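Local coordinates for protein bifunctional enzyme IspD/IspF (Campylobacter jejuni, PDB 1W55) that catalyses two steps of isoprenoid precursor synthesis, transferring CMP from CTP to methylerythritol phosphate in one domain and forming methylerythritol cyclodiphosphate with release of CMP in the other, at residues Thr58-Phe63 and Tyr67-Gly72; Lys154-Ala159 and Thr167-Ala172; Met321-Ala326 and Leu331-Ile336. All blocks are in the same frame, centred on the assembly; numbering follows the deposited sequence.

Contact 1: Thr58-Phe63 and Tyr67-Gly72; sequences TYMKKF and YEFIEG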
loop_
_atom_site.group_PDB
_atom_site.type_symbol
_atom_site.label_atom_id
_atom_site.label_comp_id
_atom_site.label_asym_id
_atom_site.label_seq_id
_atom_site.Cartn_x
_atom_site.Cartn_y
_atom_site.Cartn_z
ATOM N N THR A 58 -1.768 7.356 -40.610
ATOM C CA THR A 58 -2.835 8.353 -40.514
ATOM C C THR A 58 -3.323 8.452 -39.078
ATOM O O THR A 58 -3.393 9.545 -38.511
ATOM C CB THR A 58 -4.026 7.975 -41.452
ATOM O OG1 THR A 58 -3.581 7.919 -42.816
ATOM C CG2 THR A 58 -5.087 9.088 -41.473
ATOM N N TYR A 59 -3.643 7.299 -38.499
ATOM C CA TYR A 59 -4.103 7.227 -37.126
ATOM C C TYR A 59 -3.024 7.685 -36.124
ATOM O O TYR A 59 -3.309 8.504 -35.246
ATOM C CB TYR A 59 -4.601 5.816 -36.809
ATOM C CG TYR A 59 -5.262 5.700 -35.455
ATOM C CD1 TYR A 59 -6.299 6.572 -35.073
ATOM C CD2 TYR A 59 -4.849 4.731 -34.548
ATOM C CE1 TYR A 59 -6.891 6.470 -33.813
ATOM C CE2 TYR A 59 -5.441 4.615 -33.295
ATOM C CZ TYR A 59 -6.456 5.480 -32.934
ATOM O OH TYR A 59 -7.016 5.359 -31.683
ATOM N N MET A 60 -1.793 7.182 -36.267
ATOM C CA MET A 60 -0.718 7.496 -35.323
ATOM C C MET A 60 -0.332 8.966 -35.320
ATOM O O MET A 60 0.020 9.513 -34.269
ATOM C CB MET A 60 0.524 6.660 -35.598
ATOM C CG MET A 60 0.364 5.201 -35.251
ATOM S SD MET A 60 1.937 4.368 -35.305
ATOM C CE MET A 60 1.431 2.699 -34.781
ATOM N N LYS A 61 -0.387 9.588 -36.495
ATOM C CA LYS A 61 -0.082 11.011 -36.645
ATOM C C LYS A 61 -1.018 11.915 -35.833
ATOM O O LYS A 61 -0.655 13.043 -35.486
ATOM C CB LYS A 61 -0.140 11.402 -38.115
ATOM C CG LYS A 61 1.197 11.299 -38.847
ATOM C CD LYS A 61 0.994 11.636 -40.322
ATOM C CE LYS A 61 2.298 11.960 -41.022
ATOM N NZ LYS A 61 2.118 11.980 -42.508
ATOM N N LYS A 62 -2.209 11.406 -35.525
ATOM C CA LYS A 62 -3.198 12.128 -34.732
ATOM C C LYS A 62 -2.849 12.213 -33.252
ATOM O O LYS A 62 -3.555 12.873 -32.492
ATOM C CB LYS A 62 -4.578 11.484 -34.901
ATOM C CG LYS A 62 -5.178 11.732 -36.266
ATOM C CD LYS A 62 -6.516 11.068 -36.409
ATOM C CE LYS A 62 -7.127 11.406 -37.766
ATOM N NZ LYS A 62 -8.619 11.321 -37.718
ATOM N N PHE A 63 -1.757 11.557 -32.855
ATOM C CA PHE A 63 -1.390 11.423 -31.444
ATOM C C PHE A 63 -0.161 12.235 -31.068
ATOM O O PHE A 63 0.116 12.440 -29.880
ATOM C CB PHE A 63 -1.149 9.950 -31.088
ATOM C CG PHE A 63 -2.408 9.145 -30.966
ATOM C CD1 PHE A 63 -3.072 8.693 -32.098
ATOM C CD2 PHE A 63 -2.936 8.844 -29.711
ATOM C CE1 PHE A 63 -4.244 7.950 -31.989
ATOM C CE2 PHE A 63 -4.101 8.103 -29.586
ATOM C CZ PHE A 63 -4.758 7.654 -30.722
ATOM N N TYR A 67 7.417 13.011 -34.017
ATOM C CA TYR A 67 8.200 11.958 -34.659
ATOM C C TYR A 67 7.987 11.916 -36.147
ATOM O O TYR A 67 6.990 12.414 -36.666
ATOM C CB TYR A 67 7.869 10.578 -34.079
ATOM C CG TYR A 67 7.696 10.537 -32.582
ATOM C CD1 TYR A 67 6.529 10.032 -32.018
ATOM C CD2 TYR A 67 8.696 10.995 -31.729
ATOM C CE1 TYR A 67 6.365 9.986 -30.649
ATOM C CE2 TYR A 67 8.537 10.959 -30.355
ATOM C CZ TYR A 67 7.365 10.457 -29.823
ATOM O OH TYR A 67 7.191 10.412 -28.458
ATOM N N GLU A 68 8.930 11.301 -36.838
ATOM C CA GLU A 68 8.729 11.006 -38.247
ATOM C C GLU A 68 8.162 9.604 -38.375
ATOM O O GLU A 68 8.667 8.655 -37.768
ATOM C CB GLU A 68 10.032 11.156 -39.024
ATOM C CG GLU A 68 10.425 12.613 -39.209
ATOM C CD GLU A 68 11.552 12.802 -40.205
ATOM O OE1 GLU A 68 12.551 13.451 -39.828
ATOM O OE2 GLU A 68 11.434 12.312 -41.357
ATOM N N PHE A 69 7.091 9.486 -39.144
ATOM C CA PHE A 69 6.476 8.198 -39.389
ATOM C C PHE A 69 6.813 7.716 -40.786
ATOM O O PHE A 69 6.883 8.511 -41.726
ATOM C CB PHE A 69 4.968 8.285 -39.204
ATOM C CG PHE A 69 4.558 8.527 -37.788
ATOM C CD1 PHE A 69 4.338 9.830 -37.327
ATOM C CD2 PHE A 69 4.405 7.459 -36.906
ATOM C CE1 PHE A 69 3.963 10.065 -36.009
ATOM C CE2 PHE A 69 4.037 7.675 -35.576
ATOM C CZ PHE A 69 3.811 8.977 -35.122
ATOM N N ILE A 70 7.026 6.410 -40.913
ATOM C CA ILE A 70 7.282 5.804 -42.198
ATOM C C ILE A 70 6.555 4.461 -42.286
ATOM O O ILE A 70 6.467 3.727 -41.297
ATOM C CB ILE A 70 8.811 5.668 -42.428
ATOM C CG1 ILE A 70 9.106 5.382 -43.905
ATOM C CG2 ILE A 70 9.430 4.613 -41.492
ATOM C CD1 ILE A 70 10.470 5.863 -44.348
ATOM N N GLU A 71 6.015 4.168 -43.467
ATOM C CA GLU A 71 5.260 2.943 -43.710
ATOM C C GLU A 71 6.185 1.748 -43.535
ATOM O O GLU A 71 7.304 1.760 -44.034
ATOM C CB GLU A 71 4.637 2.957 -45.122
ATOM C CG GLU A 71 3.645 1.829 -45.405
ATOM C CD GLU A 71 2.348 1.913 -44.593
ATOM O OE1 GLU A 71 1.949 3.027 -44.176
ATOM O OE2 GLU A 71 1.703 0.855 -44.383
ATOM N N GLY A 72 5.728 0.739 -42.798
ATOM C CA GLY A 72 6.524 -0.453 -42.579
ATOM C C GLY A 72 6.688 -1.261 -43.849
ATOM O O GLY A 72 6.076 -0.944 -44.878
HETATM O O HOH W 1 4.938 10.488 -42.706
#

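Contact 2: Lys154-Ala159 and Thr167-Ala172; sequences KLLKKA and TDDSTA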
loop_
_atom_site.group_PDB
_atom_site.type_symbol
_atom_site.label_atom_id
_atom_site.label_comp_id
_atom_site.label_asym_id
_atom_site.label_seq_id
_atom_site.Cartn_x
_atom_site.Cartn_y
_atom_site.Cartn_z
ATOM N N LYS A 154 25.910 3.585 -40.953
ATOM C CA LYS A 154 26.405 3.202 -42.275
ATOM C C LYS A 154 26.524 1.683 -42.402
ATOM O O LYS A 154 26.165 1.122 -43.434
ATOM C CB LYS A 154 27.736 3.902 -42.593
ATOM C CG LYS A 154 27.627 5.438 -42.655
ATOM C CD LYS A 154 28.968 6.096 -42.997
ATOM C CE LYS A 154 29.627 6.720 -41.764
ATOM N NZ LYS A 154 29.646 8.215 -41.815
ATOM N N LEU A 155 26.996 1.029 -41.342
ATOM C CA LEU A 155 27.159 -0.426 -41.338
ATOM C C LEU A 155 25.833 -1.186 -41.351
ATOM O O LEU A 155 25.721 -2.226 -42.012
ATOM C CB LEU A 155 28.006 -0.886 -40.146
ATOM C CG LEU A 155 29.512 -0.596 -40.255
ATOM C CD1 LEU A 155 30.239 -1.129 -39.043
ATOM C CD2 LEU A 155 30.139 -1.157 -41.546
ATOM N N LEU A 156 24.845 -0.673 -40.612
ATOM C CA LEU A 156 23.535 -1.309 -40.528
ATOM C C LEU A 156 22.812 -1.173 -41.863
ATOM O O LEU A 156 22.168 -2.116 -42.319
ATOM C CB LEU A 156 22.705 -0.733 -39.367
ATOM C CG LEU A 156 21.363 -1.403 -39.039
ATOM C CD1 LEU A 156 21.539 -2.888 -38.760
ATOM C CD2 LEU A 156 20.628 -0.706 -37.864
ATOM N N LYS A 157 22.943 -0.007 -42.491
ATOM C CA LYS A 157 22.465 0.191 -43.862
ATOM C C LYS A 157 23.056 -0.855 -44.809
ATOM O O LYS A 157 22.314 -1.544 -45.523
ATOM C CB LYS A 157 22.788 1.600 -44.362
ATOM C CG LYS A 157 21.930 2.683 -43.726
ATOM C CD LYS A 157 21.988 3.976 -44.507
ATOM C CE LYS A 157 21.601 5.153 -43.630
ATOM N NZ LYS A 157 21.450 6.427 -44.399
ATOM N N LYS A 158 24.380 -0.994 -44.786
ATOM C CA LYS A 158 25.069 -1.974 -45.631
ATOM C C LYS A 158 24.635 -3.393 -45.288
ATOM O O LYS A 158 24.411 -4.210 -46.179
ATOM C CB LYS A 158 26.594 -1.851 -45.496
ATOM C CG LYS A 158 27.317 -1.560 -46.810
ATOM C CD LYS A 158 28.793 -1.236 -46.573
ATOM C CE LYS A 158 29.117 0.212 -46.954
ATOM N NZ LYS A 158 29.861 0.927 -45.871
ATOM N N ALA A 159 24.511 -3.672 -43.990
ATOM C CA ALA A 159 24.077 -4.981 -43.507
ATOM C C ALA A 159 22.733 -5.438 -44.090
ATOM O O ALA A 159 22.502 -6.636 -44.202
ATOM C CB ALA A 159 24.024 -4.997 -41.979
ATOM N N THR A 167 16.294 -11.059 -37.691
ATOM C CA THR A 167 15.291 -10.766 -36.665
ATOM C C THR A 167 15.794 -9.715 -35.672
ATOM O O THR A 167 15.033 -9.235 -34.830
ATOM C CB THR A 167 14.882 -12.035 -35.895
ATOM O OG1 THR A 167 16.036 -12.578 -35.245
ATOM C CG2 THR A 167 14.408 -13.152 -36.850
ATOM N N ASP A 168 17.081 -9.385 -35.758
ATOM C CA ASP A 168 17.658 -8.307 -34.960
ATOM C C ASP A 168 18.808 -7.655 -35.725
ATOM O O ASP A 168 19.141 -8.075 -36.845
ATOM C CB ASP A 168 18.110 -8.812 -33.580
ATOM C CG ASP A 168 19.577 -9.235 -33.554
ATOM O OD1 ASP A 168 20.044 -9.860 -34.533
ATOM O OD2 ASP A 168 20.340 -8.980 -32.598
ATOM N N ASP A 169 19.408 -6.636 -35.114
ATOM C CA ASP A 169 20.464 -5.876 -35.754
ATOM C C ASP A 169 21.843 -6.504 -35.563
ATOM O O ASP A 169 22.710 -6.340 -36.417
ATOM C CB ASP A 169 20.444 -4.429 -35.263
ATOM C CG ASP A 169 19.087 -3.750 -35.484
ATOM O OD1 ASP A 169 18.186 -4.367 -36.098
ATOM O OD2 ASP A 169 18.825 -2.607 -35.068
ATOM N N SER A 170 22.032 -7.237 -34.461
ATOM C CA SER A 170 23.327 -7.858 -34.164
ATOM C C SER A 170 23.693 -8.960 -35.176
ATOM O O SER A 170 24.832 -9.002 -35.661
ATOM C CB SER A 170 23.398 -8.366 -32.714
ATOM O OG SER A 170 22.728 -9.610 -32.549
ATOM N N THR A 171 22.731 -9.828 -35.502
ATOM C CA THR A 171 22.942 -10.846 -36.534
ATOM C C THR A 171 23.165 -10.218 -37.905
ATOM O O THR A 171 23.927 -10.747 -38.705
ATOM C CB THR A 171 21.771 -11.831 -36.633
ATOM O OG1 THR A 171 20.534 -11.107 -36.800
ATOM C CG2 THR A 171 21.601 -12.610 -35.342
ATOM N N ALA A 172 22.491 -9.097 -38.177
ATOM C CA ALA A 172 22.671 -8.401 -39.449
ATOM C C ALA A 172 24.106 -7.874 -39.569
ATOM O O ALA A 172 24.784 -8.140 -40.554
ATOM C CB ALA A 172 21.651 -7.271 -39.606
HETATM O O HOH W 2 24.377 -8.606 -43.234
#

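Contact 3: Met321-Ala326 and Leu331-Ile336; sequences MQSNIA and LDEFRI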
loop_
_atom_site.group_PDB
_atom_site.type_symbol
_atom_site.label_atom_id
_atom_site.label_comp_id
_atom_site.label_asym_id
_atom_site.label_seq_id
_atom_site.Cartn_x
_atom_site.Cartn_y
_atom_site.Cartn_z
ATOM N N MET A 321 -34.832 -6.444 -30.673
ATOM C CA MET A 321 -33.815 -5.558 -31.257
ATOM C C MET A 321 -32.589 -5.444 -30.346
ATOM O O MET A 321 -31.447 -5.600 -30.797
ATOM C CB MET A 321 -34.403 -4.165 -31.514
ATOM C CG MET A 321 -35.354 -4.118 -32.702
ATOM S SD MET A 321 -36.246 -2.563 -32.889
ATOM C CE MET A 321 -35.061 -1.646 -33.506
ATOM N N GLN A 322 -32.847 -5.180 -29.066
ATOM C CA GLN A 322 -31.814 -5.115 -28.032
ATOM C C GLN A 322 -30.999 -6.400 -27.968
ATOM O O GLN A 322 -29.765 -6.369 -27.873
ATOM C CB GLN A 322 -32.454 -4.822 -26.663
ATOM C CG GLN A 322 -32.864 -3.359 -26.518
ATOM C CD GLN A 322 -33.816 -3.064 -25.347
ATOM O OE1 GLN A 322 -34.572 -2.098 -25.411
ATOM N NE2 GLN A 322 -33.764 -3.870 -24.284
ATOM N N SER A 323 -31.695 -7.530 -28.031
ATOM C CA SER A 323 -31.050 -8.834 -27.929
ATOM C C SER A 323 -30.221 -9.166 -29.181
ATOM O O SER A 323 -29.122 -9.727 -29.080
ATOM C CB SER A 323 -32.090 -9.930 -27.611
ATOM O OG SER A 323 -31.563 -11.218 -27.887
ATOM N N ASN A 324 -30.736 -8.818 -30.354
ATOM C CA ASN A 324 -29.979 -8.999 -31.599
ATOM C C ASN A 324 -28.720 -8.107 -31.702
ATOM O O ASN A 324 -27.669 -8.566 -32.163
ATOM C CB ASN A 324 -30.890 -8.799 -32.816
ATOM C CG ASN A 324 -30.367 -9.513 -34.070
ATOM O OD1 ASN A 324 -29.850 -10.637 -34.003
ATOM N ND2 ASN A 324 -30.492 -8.857 -35.214
ATOM N N ILE A 325 -28.826 -6.848 -31.267
ATOM C CA ILE A 325 -27.652 -5.972 -31.137
ATOM C C ILE A 325 -26.626 -6.566 -30.182
ATOM O O ILE A 325 -25.434 -6.538 -30.467
ATOM C CB ILE A 325 -28.034 -4.528 -30.658
ATOM C CG1 ILE A 325 -28.841 -3.779 -31.721
ATOM C CG2 ILE A 325 -26.764 -3.720 -30.284
ATOM C CD1 ILE A 325 -29.638 -2.559 -31.160
ATOM N N ALA A 326 -27.085 -7.087 -29.042
ATOM C CA ALA A 326 -26.182 -7.705 -28.063
ATOM C C ALA A 326 -25.415 -8.885 -28.661
ATOM O O ALA A 326 -24.216 -9.023 -28.434
ATOM C CB ALA A 326 -26.954 -8.153 -26.792
ATOM N N LEU A 331 -22.096 -8.399 -26.643
ATOM C CA LEU A 331 -22.276 -7.590 -25.444
ATOM C C LEU A 331 -23.365 -8.188 -24.573
ATOM O O LEU A 331 -24.276 -8.846 -25.077
ATOM C CB LEU A 331 -22.717 -6.180 -25.828
ATOM C CG LEU A 331 -21.726 -5.225 -26.485
ATOM C CD1 LEU A 331 -22.385 -3.854 -26.638
ATOM C CD2 LEU A 331 -20.436 -5.133 -25.666
ATOM N N ASP A 332 -23.283 -7.951 -23.272
ATOM C CA ASP A 332 -24.374 -8.329 -22.395
ATOM C C ASP A 332 -25.598 -7.470 -22.724
ATOM O O ASP A 332 -25.487 -6.252 -22.953
ATOM C CB ASP A 332 -23.969 -8.186 -20.933
ATOM C CG ASP A 332 -23.155 -9.376 -20.435
ATOM O OD1 ASP A 332 -23.650 -10.534 -20.491
ATOM O OD2 ASP A 332 -22.010 -9.254 -19.973
ATOM N N GLU A 333 -26.748 -8.130 -22.753
ATOM C CA GLU A 333 -28.021 -7.544 -23.143
ATOM C C GLU A 333 -28.424 -6.284 -22.392
ATOM O O GLU A 333 -28.998 -5.373 -22.988
ATOM C CB GLU A 333 -29.130 -8.585 -22.987
ATOM C CG GLU A 333 -29.548 -9.259 -24.280
ATOM C CD GLU A 333 -30.228 -10.610 -24.046
ATOM O OE1 GLU A 333 -29.765 -11.626 -24.627
ATOM O OE2 GLU A 333 -31.220 -10.657 -23.275
ATOM N N PHE A 334 -28.131 -6.226 -21.093
ATOM C CA PHE A 334 -28.528 -5.073 -20.285
ATOM C C PHE A 334 -27.898 -3.743 -20.731
ATOM O O PHE A 334 -28.386 -2.681 -20.363
ATOM C CB PHE A 334 -28.261 -5.313 -18.795
ATOM C CG PHE A 334 -26.811 -5.164 -18.391
ATOM C CD1 PHE A 334 -26.327 -3.942 -17.922
ATOM C CD2 PHE A 334 -25.946 -6.255 -18.426
ATOM C CE1 PHE A 334 -24.987 -3.804 -17.524
ATOM C CE2 PHE A 334 -24.620 -6.133 -18.030
ATOM C CZ PHE A 334 -24.134 -4.903 -17.581
ATOM N N ARG A 335 -26.819 -3.824 -21.505
ATOM C CA ARG A 335 -26.094 -2.646 -21.983
ATOM C C ARG A 335 -26.729 -1.968 -23.204
ATOM O O ARG A 335 -26.185 -0.986 -23.692
ATOM C CB ARG A 335 -24.651 -3.023 -22.330
ATOM C CG ARG A 335 -23.834 -3.434 -21.142
ATOM C CD ARG A 335 -22.469 -3.973 -21.494
ATOM N NE ARG A 335 -21.767 -4.345 -20.267
ATOM C CZ ARG A 335 -21.260 -3.482 -19.384
ATOM N NH1 ARG A 335 -21.334 -2.156 -19.585
ATOM N NH2 ARG A 335 -20.658 -3.950 -18.297
ATOM N N ILE A 336 -27.849 -2.511 -23.699
ATOM C CA ILE A 336 -28.508 -2.024 -24.920
ATOM C C ILE A 336 -29.922 -1.573 -24.599
ATOM O O ILE A 336 -30.677 -2.305 -23.944
ATOM C CB ILE A 336 -28.623 -3.149 -26.017
ATOM C CG1 ILE A 336 -27.389 -4.070 -26.068
ATOM C CG2 ILE A 336 -28.987 -2.544 -27.372
ATOM C CD1 ILE A 336 -26.101 -3.406 -26.430
HETATM O O HOH W 3 -31.968 -5.678 -23.354
#

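Contact 1: Thr58-Phe63 and Tyr67-Gly72
Met60 and Lys61, on neighbouring positions of one helix, both lay aliphatic carbon against the ring of Phe69. In the apolar part, Met60 CB comes within 3.7 Å of Phe69 CE2, while on the same side of the ring, toward its other rim, Lys61 CG lies 3.8 Å from Phe69 CD1. Both meet the ring obliquely. The extended lysine chain runs past the phenylalanine in the opposite direction. The sulfur adds a Met-aromatic contact, with Met60 SD 5.1 Å from the centroid of the Phe69 ring and 64° off its normal. Met60 CG stands anti to its own carbonyl carbon (chi1 -70°), which leads the end of the chain past the ring and away from strand 68-71, toward Ser54 and Trp34.

These residues join the helix and second strand of a beta-alpha-beta unit, strand 50-54, helix 57-61 and strand 68-71, in the cytidylyltransferase domain, which belongs to the GT-A clan. Phe69 packs against the helix, where Ile57 touches it too, with Thr64 and Val52 beside it. Bound CMP is about 8 Å from the side chain of Met60.

The polar link is solvent-mediated: a water donates to Phe69 O at 2.9 Å and accepts a weak bond from Lys61 NZ at 3.2 Å, bridging the lysine tip to the strand backbone. Just past the helix, Lys62 NZ hydrogen-bonds to Gln319 OE1 of a second subunit.

Contact 2: Lys154-Ala159 and Thr167-Ala172
The two short helices come closest at Ala159 and Ala172, whose CA atoms lie 5.5 Å apart, and a water donates to both Ala159 O (2.9 Å) and Ala172 O (2.8 Å). The small side chains permit this approach: Ala159 CB lies 4.1 Å from Ala172 CB and 3.5 Å from Ala172 O. One turn earlier, Leu156 fills the wedge beside them. Its CG is anti to the backbone N (chi1 -173°), which brings both methyls round to Asp169, with CD1 4.0 Å from Asp169 CB and CD2 3.8 Å from Asp169 OD2. Leu84, Val92 and Val94 also touch this leucine.

Asp168 is the N-cap of the second helix. Its OD1 takes two bonds, from Thr171 N at 2.9 Å, on the syn side and 23° out of the carboxylate plane, and from Thr171 OG1. Gln149 holds the turn as well, its NE2 bonding to Asp168 OD2 and its OE1 accepting from Asp169 N. Thr167 reaches Thr129 of a third subunit.

Buried Asp169 pairs through OD1 with Arg76, a residue of the CMP pocket; the leucine beside it and the capped first turn are consistent with a fixed second-shell carboxylate, which would orient and partly balance the charge of that arginine.

Contact 3: Met321-Ala326 and Leu331-Ile336
The Gln322 carboxamide turns one face to the backbone of Ile336, with Ile336 O 3.5 Å from Gln322 CD and lying over the amide plane, a position too poorly angled for a bond to NE2. The amide edges are used by other partners: Gln322 OE1 accepts from Val338 N, and Gln322 NE2 donates to a water at 2.7 Å that in turn donates to Glu333 O. The group is thus gripped at both ends. The carboxylate of Glu333 comes alongside Ser323, with OE1 3.7 Å from Ser323 OG, a contact too long to count as a bond. Farther out, the Phe334 ring carries Arg335 CG over one face, toward the rim, and stacks with Phe63 of a fourth subunit; Arg335 also bridges to Glu209 of that subunit.

The helix 318-329 and the strand 336-341 belong to a beta-alpha-beta crossover of the YgbB (IspF) domain, which starts from the parallel neighbouring strand 298-308. The turn between them folds back on the helix through a nearly straight backbone bond from Leu331 N to Ala326 O, 2.8 Å with an angle of 167°. Residues 333-335 make a 3-10 turn that delivers the chain to the sheet.

Apolar packing fills the space between helix and strand. Ile336 CG2, anti to its backbone N, fits against Ile325, 3.8 Å from Ile325 CD1, and its CG1 lies 4.2 Å from Ala326 CB. Ala326 CB is also met by Glu333 CG at 3.8 Å, making Ala326 the floor for the aliphatic part of the glutamate. Ile325 and Ile336 both continue onto Ile303 of strand 298-308, and Leu249 and Leu253 of helix 248-260 cover Ile325.

Overall arrangement
From the N terminus the three contacts follow in series, none nested in or crossing another. Contact 1 closes the short turn between helix 57-61 and strand 68-71 in the cytidylyltransferase half. Contact 2 closes the loop between helices 153-159 and 169-174 of the same domain, with seven residues between its segments; its centre is 24 Å from that of contact 1, without touch. Only after the chain has entered the cyclodiphosphate synthase half does contact 3 close the turn from helix 318-329 to strand 336-341. It lies on the opposite side of the chain's centre from contact 2, their centres 52 Å apart. In the hexamer, contacts 1 and 3 of different subunits meet.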